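Local coordinates for ErfK/YbiS/YcfS/YnhG family protein (Xylanimonas cellulosilytica, PDB 4LPQ) that probably cross-links peptidoglycan as an L,D-transpeptidase of the YkuD family, joining a putative peptidoglycan-binding domain to a catalytic domain in the piece crystallised, at residues A165-S170 against H179-V184; A111-G116 against A128-G133; G75-P80 against D102-R107. One frame throughout, in Å; residues are numbered along the deposited sequence. Where two conformers were deposited one is given.

The three contacts illustrate how one chain builds a catalytic centre and ties a second domain to it. Contact 1 pairs two parallel strands and brings together the predicted nucleophile Cys181 and the predicted proton donor/acceptor His167. Contact 2, with its centre about 10 Å from that of contact 1, adjoins the same region: Thr130 OG1 lies 2.7 Å from Gly180 O, probably hydrogen-bonded, and Arg183 N lies 2.9 Å from Ser112 O, again a probable hydrogen bond. Contact 3 stands apart, its centre about 21 Å from that of contact 1 and across the chain's centre; it fastens the interdomain linker to the sheet that contact 1 also reaches.

Contact 1: residues A165-S170 against H179-V184; sequences AVHGSS and HGCVRV
Ala165 and Cys181 meet at the threshold of a parallel strand pairing in the L,D-transpeptidase (YkuD) catalytic domain, which begins with Val166 opposite Val182; strands 164-168 and 182-184 run side by side with 4.7 Å between the axes of their paired parts. The backbone bonds alternate in the parallel manner: Val182 N gives to Ala165 O, His167 N to Val182 O and Val184 N to His167 O, after which Ser169 N, less straight, reaches Val184 O. The CA-H groups of Val166, Arg183 and Gly168 make CA-H...O contacts with Val182 O, His167 O and Val184 O, which thus each serve twice.

Sulfur supplies one further polar link. Cys181, the predicted nucleophile, receives Ala165 N at SG over 3.5 Å; its SG stands beside its own backbone N (chi1 -72°), while CB rests 3.3 Å from Ala165 O. Cys181 N is held by Glu150, outside the pair.

The side chains divide between two faces. Val166, Val182 and Val184 share the apolar one, where Val166 and Val184 also touch Met189 of helix 186-196 and Leu97. On the other, His167 and Arg183 run alongside each other in the same direction, their ring and guanidinium planes 60° apart; Arg183 CG is 3.8 Å from His167 CE1. Ser169 OG comes over one face of that guanidinium, whose NH1 is bonded to Ser171 O.

The imidazole of His167, the predicted proton donor/acceptor, has CG wedged between its backbone N and carbonyl carbon (chi1 67°), which swings the ring back toward Cys181. ND1 donates to Gly168 O at 2.8 Å, fixing the ring's rotation, with the oxygen near the ring plane although the donor stands above the carbonyl plane. Across the ring, NE2 approaches Cys181 CB edge-on, in the ring plane, at 3.6 Å.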
loop_
_atom_site.group_PDB
_atom_site.type_symbol
_atom_site.label_atom_id
_atom_site.label_comp_id
_atom_site.label_asym_id
_atom_site.label_seq_id
_atom_site.Cartn_x
_atom_site.Cartn_y
_atom_site.Cartn_z
ATOM N N ALA A 165 7.590 -11.178 -3.813
ATOM C CA ALA A 165 8.210 -9.905 -3.721
ATOM C C ALA A 165 7.210 -8.831 -3.416
ATOM O O ALA A 165 6.012 -8.951 -3.662
ATOM C CB ALA A 165 8.878 -9.547 -5.063
ATOM N N VAL A 166 7.715 -7.720 -2.883
ATOM C CA VAL A 166 7.035 -6.399 -2.865
ATOM C C VAL A 166 7.516 -5.655 -4.108
ATOM O O VAL A 166 8.723 -5.608 -4.395
ATOM C CB VAL A 166 7.398 -5.598 -1.601
ATOM C CG1 VAL A 166 6.647 -4.272 -1.583
ATOM C CG2 VAL A 166 7.034 -6.397 -0.353
ATOM N N HIS A 167 6.581 -5.109 -4.873
ATOM C CA HIS A 167 6.939 -4.415 -6.122
ATOM C C HIS A 167 5.986 -3.371 -6.504
ATOM O O HIS A 167 4.819 -3.405 -6.060
ATOM C CB HIS A 167 7.108 -5.441 -7.270
ATOM C CG HIS A 167 5.815 -6.102 -7.652
ATOM N ND1 HIS A 167 4.966 -5.584 -8.613
ATOM C CD2 HIS A 167 5.240 -7.227 -7.197
ATOM C CE1 HIS A 167 3.915 -6.400 -8.711
ATOM N NE2 HIS A 167 4.039 -7.380 -7.847
ATOM N N GLY A 168 6.392 -2.452 -7.329
ATOM C CA GLY A 168 5.462 -1.524 -7.945
ATOM C C GLY A 168 4.664 -2.123 -9.089
ATOM O O GLY A 168 5.118 -3.031 -9.806
ATOM N N SER A 169 3.446 -1.644 -9.188
ATOM C CA SER A 169 2.482 -2.148 -10.165
ATOM C C SER A 169 1.643 -1.040 -10.711
ATOM O O SER A 169 1.501 -0.004 -10.053
ATOM C CB SER A 169 1.608 -3.218 -9.540
ATOM O OG SER A 169 0.824 -3.948 -10.478
ATOM N N SER A 170 0.998 -1.234 -11.857
ATOM C CA SER A 170 0.099 -0.219 -12.364
ATOM C C SER A 170 -1.236 -0.107 -11.679
ATOM O O SER A 170 -1.897 0.912 -11.811
ATOM C CB SER A 170 -0.195 -0.484 -13.861
ATOM O OG SER A 170 -0.819 -1.779 -13.995
ATOM N N HIS A 179 -1.249 -12.652 -7.898
ATOM C CA HIS A 179 -0.971 -14.113 -7.788
ATOM C C HIS A 179 -0.174 -14.479 -6.566
ATOM O O HIS A 179 0.223 -15.623 -6.392
ATOM C CB HIS A 179 -0.237 -14.638 -9.001
ATOM C CG HIS A 179 -1.085 -14.776 -10.179
ATOM N ND1 HIS A 179 -0.577 -15.202 -11.372
ATOM C CD2 HIS A 179 -2.416 -14.722 -10.346
ATOM C CE1 HIS A 179 -1.549 -15.341 -12.261
ATOM N NE2 HIS A 179 -2.687 -15.119 -11.645
ATOM N N GLY A 180 0.045 -13.492 -5.677
ATOM C CA GLY A 180 0.739 -13.744 -4.478
ATOM C C GLY A 180 1.730 -12.670 -4.085
ATOM O O GLY A 180 2.051 -12.522 -2.868
ATOM N N CYS A 181 2.354 -11.951 -5.052
ATOM C CA CYS A 181 3.239 -10.882 -4.640
ATOM C C CYS A 181 2.419 -9.722 -4.036
ATOM O O CYS A 181 1.186 -9.667 -4.152
ATOM C CB CYS A 181 3.984 -10.406 -5.813
ATOM S SG CYS A 181 5.254 -11.609 -6.362
ATOM N N VAL A 182 3.146 -8.815 -3.380
ATOM C CA VAL A 182 2.514 -7.654 -2.779
ATOM C C VAL A 182 2.778 -6.444 -3.596
ATOM O O VAL A 182 3.931 -5.990 -3.686
ATOM C CB VAL A 182 3.005 -7.479 -1.330
ATOM C CG1 VAL A 182 2.374 -6.273 -0.697
ATOM C CG2 VAL A 182 2.722 -8.775 -0.514
ATOM N N ARG A 183 1.767 -5.859 -4.201
ATOM C CA ARG A 183 1.852 -4.713 -5.063
ATOM C C ARG A 183 1.675 -3.400 -4.257
ATOM O O ARG A 183 0.806 -3.351 -3.385
ATOM C CB ARG A 183 0.653 -4.711 -6.083
ATOM C CG ARG A 183 0.626 -5.886 -6.941
ATOM C CD ARG A 183 -0.655 -5.708 -7.747
ATOM N NE ARG A 183 -0.705 -6.778 -8.611
ATOM C CZ ARG A 183 -1.665 -6.980 -9.443
ATOM N NH1 ARG A 183 -2.649 -6.071 -9.579
ATOM N NH2 ARG A 183 -1.593 -8.084 -10.106
ATOM N N VAL A 184 2.414 -2.408 -4.657
ATOM C CA VAL A 184 2.278 -1.011 -4.207
ATOM C C VAL A 184 2.456 -0.107 -5.423
ATOM O O VAL A 184 2.852 -0.581 -6.484
ATOM C CB VAL A 184 3.265 -0.638 -3.082
ATOM C CG1 VAL A 184 3.063 -1.563 -1.867
ATOM C CG2 VAL A 184 4.690 -0.672 -3.591
#

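Contact 2: residues A111-G116 against A128-G133; sequences ASSGNG and ATTPRG
Thr130 lays its hydroxyl against Ser113 and Gly114, with OG1 3.4 Å from Ser113 CB and accepting a hydrogen bond from Gly114 N at 2.9 Å. With OG1 beside its own backbone N (chi1 -62°), the side chain presents its oxygen to the opposing loop. The same OG1 is also bonded to Gly180 O, so one buried hydroxyl joins the loop 111-116 to the residue just before the predicted nucleophile Cys181. Ser113 OG has its own partner in Gln95 NE2.

A second hold lies farther along. Ala128 O takes the N-H of Gly116 at 2.9 Å, the donor standing well above the carbonyl plane, about 52° out of it, and the CA of Gly114 packs on the same oxygen at 3.2 Å. Glycine suits this position, since a CB would probably clash with Ala128 O and crowd Thr130 OG1. The methyl of Ala128 packs against Asn115 OD1 at 3.4 Å, an oxygen whose hydrogen-bond donor is Glu117 N, which ties Asn115 to its own loop.

Neither segment is regular where they meet. The first leaves strand 104-110 toward strand 118-121, the second leads from strand 124-127 into strand 133-140, and the contact closes the base of the two-stranded hairpin between them, while Ala111 and Thr130 both touch Val182 of strand 182-184.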
loop_
_atom_site.group_PDB
_atom_site.type_symbol
_atom_site.label_atom_id
_atom_site.label_comp_id
_atom_site.label_asym_id
_atom_site.label_seq_id
_atom_site.Cartn_x
_atom_site.Cartn_y
_atom_site.Cartn_z
ATOM N N ALA A 111 -1.669 -1.372 -0.543
ATOM C CA ALA A 111 -1.109 -2.611 -1.071
ATOM C C ALA A 111 -2.206 -3.524 -1.609
ATOM O O ALA A 111 -3.383 -3.391 -1.251
ATOM C CB ALA A 111 -0.245 -3.326 0.006
ATOM N N SER A 112 -1.821 -4.517 -2.444
ATOM C CA SER A 112 -2.705 -5.543 -2.841
ATOM C C SER A 112 -1.929 -6.793 -3.003
ATOM O O SER A 112 -0.923 -6.861 -3.696
ATOM C CB SER A 112 -3.416 -5.146 -4.154
ATOM O OG SER A 112 -4.357 -6.123 -4.570
ATOM N N SER A 113 -2.406 -7.871 -2.335
ATOM C CA SER A 113 -1.763 -9.167 -2.286
ATOM C C SER A 113 -2.552 -10.270 -2.973
ATOM O O SER A 113 -3.424 -9.961 -3.763
ATOM C CB SER A 113 -1.365 -9.501 -0.854
ATOM O OG SER A 113 -2.537 -9.716 -0.065
ATOM N N GLY A 114 -2.230 -11.533 -2.720
ATOM C CA GLY A 114 -2.807 -12.604 -3.501
ATOM C C GLY A 114 -4.300 -12.790 -3.347
ATOM O O GLY A 114 -4.804 -12.702 -2.243
ATOM N N ASN A 115 -4.952 -13.058 -4.444
ATOM C CA ASN A 115 -6.394 -13.240 -4.431
ATOM C C ASN A 115 -6.945 -14.584 -3.934
ATOM O O ASN A 115 -8.135 -14.688 -3.820
ATOM C CB ASN A 115 -6.996 -12.853 -5.766
ATOM C CG ASN A 115 -6.724 -13.831 -6.845
ATOM O OD1 ASN A 115 -6.257 -14.937 -6.648
ATOM N ND2 ASN A 115 -7.158 -13.449 -7.995
ATOM N N GLY A 116 -6.037 -15.515 -3.648
ATOM C CA GLY A 116 -6.424 -16.786 -3.071
ATOM C C GLY A 116 -7.008 -17.763 -4.039
ATOM O O GLY A 116 -7.411 -18.842 -3.584
ATOM N N ALA A 128 -3.017 -18.620 -5.466
ATOM C CA ALA A 128 -2.507 -17.287 -5.290
ATOM C C ALA A 128 -2.588 -16.787 -3.835
ATOM O O ALA A 128 -3.155 -15.766 -3.502
ATOM C CB ALA A 128 -3.234 -16.346 -6.186
ATOM N N THR A 129 -1.943 -17.490 -2.985
ATOM C CA THR A 129 -1.816 -17.194 -1.578
ATOM C C THR A 129 -0.538 -16.378 -1.346
ATOM O O THR A 129 0.501 -16.754 -1.856
ATOM C CB THR A 129 -1.741 -18.544 -0.761
ATOM O OG1 THR A 129 -2.885 -19.360 -1.050
ATOM C CG2 THR A 129 -1.609 -18.293 0.765
ATOM N N THR A 130 -0.600 -15.374 -0.509
ATOM C CA THR A 130 0.582 -14.688 -0.014
ATOM C C THR A 130 0.938 -15.263 1.298
ATOM O O THR A 130 0.053 -15.365 2.180
ATOM C CB THR A 130 0.265 -13.184 0.126
ATOM O OG1 THR A 130 -0.063 -12.651 -1.190
ATOM C CG2 THR A 130 1.419 -12.413 0.703
ATOM N N PRO A 131 2.187 -15.648 1.484
ATOM C CA PRO A 131 2.470 -16.311 2.725
ATOM C C PRO A 131 2.527 -15.372 3.920
ATOM O O PRO A 131 2.970 -14.257 3.810
ATOM C CB PRO A 131 3.876 -16.910 2.517
ATOM C CG PRO A 131 4.460 -16.107 1.437
ATOM C CD PRO A 131 3.325 -15.632 0.581
ATOM N N ARG A 132 2.046 -15.845 5.033
ATOM C CA ARG A 132 2.159 -15.220 6.310
ATOM C C ARG A 132 3.426 -15.708 6.979
ATOM O O ARG A 132 3.829 -16.881 6.845
ATOM C CB ARG A 132 0.973 -15.521 7.224
ATOM C CG ARG A 132 -0.259 -14.805 6.772
ATOM C CD ARG A 132 -1.563 -15.197 7.485
ATOM N NE ARG A 132 -2.676 -14.891 6.507
ATOM C CZ ARG A 132 -3.650 -13.928 6.393
ATOM N NH1 ARG A 132 -4.086 -12.795 7.226
ATOM N NH2 ARG A 132 -4.273 -14.064 5.255
ATOM N N GLY A 133 4.106 -14.817 7.682
ATOM C CA GLY A 133 5.334 -15.162 8.357
ATOM C C GLY A 133 6.341 -14.082 8.418
ATOM O O GLY A 133 6.043 -12.930 8.213
#

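Contact 3: residues G75-P80 against D102-R107; sequences GYRPTP and DGRVVR
The linker between the putative peptidoglycan-binding domain and the catalytic domain is pinned here to the start of strand 104-110, where Arg77 grips the backbone of Val105. Its NH2 donates to Val105 O over 2.9 Å, in the carbonyl plane and on a lone pair, and the oxygen lies at the edge of the guanidinium, close to its plane. NH1 adds a weak bond of 3.4 Å to the same oxygen, but its stronger partner is Leu30 O, so this one side chain bridges the two domains. A bend at chi3 (44°) lets the guanidinium meet Val105 O while the two side chains run antiparallel past one another.

Two waters widen the grip. One donates to both Val105 O and Val106 O and weakly accepts from Arg77 NH1; the other accepts from Val105 N and, weakly, from Arg77 NH2. A methionine in place of Arg77 would probably leave Val105 O and Leu30 O without this shared donor group and weaken the tie between linker and strand.

The remainder is van der Waals packing. Val105 CG2 reaches Pro80 CD, its apolar partner, at 3.8 Å and Pro78 O at 3.5 Å. Farther along the linker, Pro80 CG sits 3.3 Å from Gly103 O, in the turn that precedes the strand.

Around this seam, helix 66-74 ends at Gly75 in a Schellman motif, Tyr76 packs on helix 43-56, and Pro78 and Pro80 rest on strand 96-101; that strand pairs with 104-110, where Val106 and Arg107 form a classic beta bulge opposite Ala99 and touch Trp191 of helix 186-196.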
loop_
_atom_site.group_PDB
_atom_site.type_symbol
_atom_site.label_atom_id
_atom_site.label_comp_id
_atom_site.label_asym_id
_atom_site.label_seq_id
_atom_site.Cartn_x
_atom_site.Cartn_y
_atom_site.Cartn_z
ATOM N N GLY A 75 -7.124 11.111 13.748
ATOM C CA GLY A 75 -5.727 10.891 13.475
ATOM C C GLY A 75 -5.378 9.421 13.411
ATOM O O GLY A 75 -4.294 9.000 13.763
ATOM N N TYR A 76 -6.263 8.563 12.906
ATOM C CA TYR A 76 -6.079 7.134 12.933
ATOM C C TYR A 76 -4.784 6.737 12.212
ATOM O O TYR A 76 -4.556 7.072 11.070
ATOM C CB TYR A 76 -7.201 6.337 12.292
ATOM C CG TYR A 76 -6.990 4.833 12.449
ATOM C CD1 TYR A 76 -7.283 4.192 13.640
ATOM C CD2 TYR A 76 -6.270 4.138 11.526
ATOM C CE1 TYR A 76 -6.910 2.866 13.854
ATOM C CE2 TYR A 76 -5.896 2.835 11.699
ATOM C CZ TYR A 76 -6.172 2.225 12.858
ATOM O OH TYR A 76 -5.831 0.903 13.043
ATOM N N ARG A 77 -3.966 5.950 12.955
ATOM C CA ARG A 77 -2.751 5.310 12.419
ATOM C C ARG A 77 -2.739 3.886 12.944
ATOM O O ARG A 77 -3.013 3.649 14.137
ATOM C CB ARG A 77 -1.504 6.011 12.817
ATOM C CG ARG A 77 -1.334 7.360 12.129
ATOM C CD ARG A 77 -0.340 8.247 12.800
ATOM N NE ARG A 77 0.891 7.612 13.212
ATOM C CZ ARG A 77 2.010 7.426 12.500
ATOM N NH1 ARG A 77 2.122 7.719 11.255
ATOM N NH2 ARG A 77 3.016 6.917 13.110
ATOM N N PRO A 78 -2.348 2.914 12.101
ATOM C CA PRO A 78 -2.287 1.538 12.607
ATOM C C PRO A 78 -1.094 1.353 13.613
ATOM O O PRO A 78 -0.122 2.108 13.532
ATOM C CB PRO A 78 -2.094 0.735 11.354
ATOM C CG PRO A 78 -1.568 1.645 10.383
ATOM C CD PRO A 78 -1.973 3.017 10.692
ATOM N N THR A 79 -1.271 0.388 14.511
ATOM C CA THR A 79 -0.214 0.047 15.469
ATOM C C THR A 79 0.628 -1.100 14.897
ATOM O O THR A 79 0.025 -2.152 14.576
ATOM C CB THR A 79 -0.834 -0.358 16.802
ATOM O OG1 THR A 79 -1.590 0.721 17.332
ATOM C CG2 THR A 79 0.183 -0.753 17.759
ATOM N N PRO A 80 1.930 -0.931 14.771
ATOM C CA PRO A 80 2.725 -2.031 14.177
ATOM C C PRO A 80 2.893 -3.169 15.221
ATOM O O PRO A 80 2.712 -2.934 16.465
ATOM C CB PRO A 80 4.037 -1.409 13.907
ATOM C CG PRO A 80 4.116 -0.283 14.864
ATOM C CD PRO A 80 2.745 0.199 15.157
ATOM N N ASP A 102 11.670 1.222 14.656
ATOM C CA ASP A 102 11.683 1.287 16.108
ATOM C C ASP A 102 10.264 1.343 16.689
ATOM O O ASP A 102 9.961 2.136 17.591
ATOM C CB ASP A 102 12.599 2.401 16.598
ATOM C CG ASP A 102 14.073 2.137 16.275
ATOM O OD1 ASP A 102 14.456 0.953 16.138
ATOM O OD2 ASP A 102 14.816 3.158 16.235
ATOM N N GLY A 103 9.387 0.514 16.119
ATOM C CA GLY A 103 7.989 0.387 16.571
ATOM C C GLY A 103 7.105 1.574 16.229
ATOM O O GLY A 103 5.937 1.665 16.734
ATOM N N ARG A 104 7.577 2.494 15.407
ATOM C CA ARG A 104 6.804 3.666 14.950
ATOM C C ARG A 104 6.552 3.473 13.445
ATOM O O ARG A 104 7.453 3.225 12.653
ATOM C CB ARG A 104 7.650 4.968 15.134
ATOM C CG ARG A 104 7.013 6.268 14.554
ATOM C CD ARG A 104 7.902 7.548 14.691
ATOM N NE ARG A 104 9.288 7.614 14.094
ATOM C CZ ARG A 104 9.645 8.075 12.883
ATOM N NH1 ARG A 104 8.727 8.510 12.013
ATOM N NH2 ARG A 104 10.936 8.061 12.512
ATOM N N VAL A 105 5.305 3.667 13.029
ATOM C CA VAL A 105 4.981 3.651 11.600
ATOM C C VAL A 105 5.523 4.915 10.993
ATOM O O VAL A 105 5.124 6.062 11.388
ATOM C CB VAL A 105 3.455 3.543 11.399
ATOM C CG1 VAL A 105 3.092 3.645 9.971
ATOM C CG2 VAL A 105 2.989 2.246 12.007
ATOM N N VAL A 106 6.314 4.768 9.956
ATOM C CA VAL A 106 6.853 5.877 9.188
ATOM C C VAL A 106 5.930 6.234 8.010
ATOM O O VAL A 106 5.632 7.409 7.769
ATOM C CB VAL A 106 8.312 5.596 8.720
ATOM C CG1 VAL A 106 8.871 6.727 7.858
ATOM C CG2 VAL A 106 9.182 5.328 9.917
ATOM N N ARG A 107 5.462 5.184 7.320
ATOM C CA ARG A 107 4.486 5.371 6.247
ATOM C C ARG A 107 3.549 4.210 6.193
ATOM O O ARG A 107 3.881 3.055 6.491
ATOM C CB ARG A 107 5.075 5.506 4.792
ATOM C CG ARG A 107 5.851 6.720 4.420
ATOM C CD ARG A 107 5.095 8.041 4.444
ATOM N NE ARG A 107 5.994 9.082 3.962
ATOM C CZ ARG A 107 6.906 9.679 4.744
ATOM N NH1 ARG A 107 7.055 9.357 6.016
ATOM N NH2 ARG A 107 7.756 10.552 4.255
HETATM O O HOH W 1 4.548 8.928 9.947
HETATM O O HOH W 2 3.453 4.520 15.236
#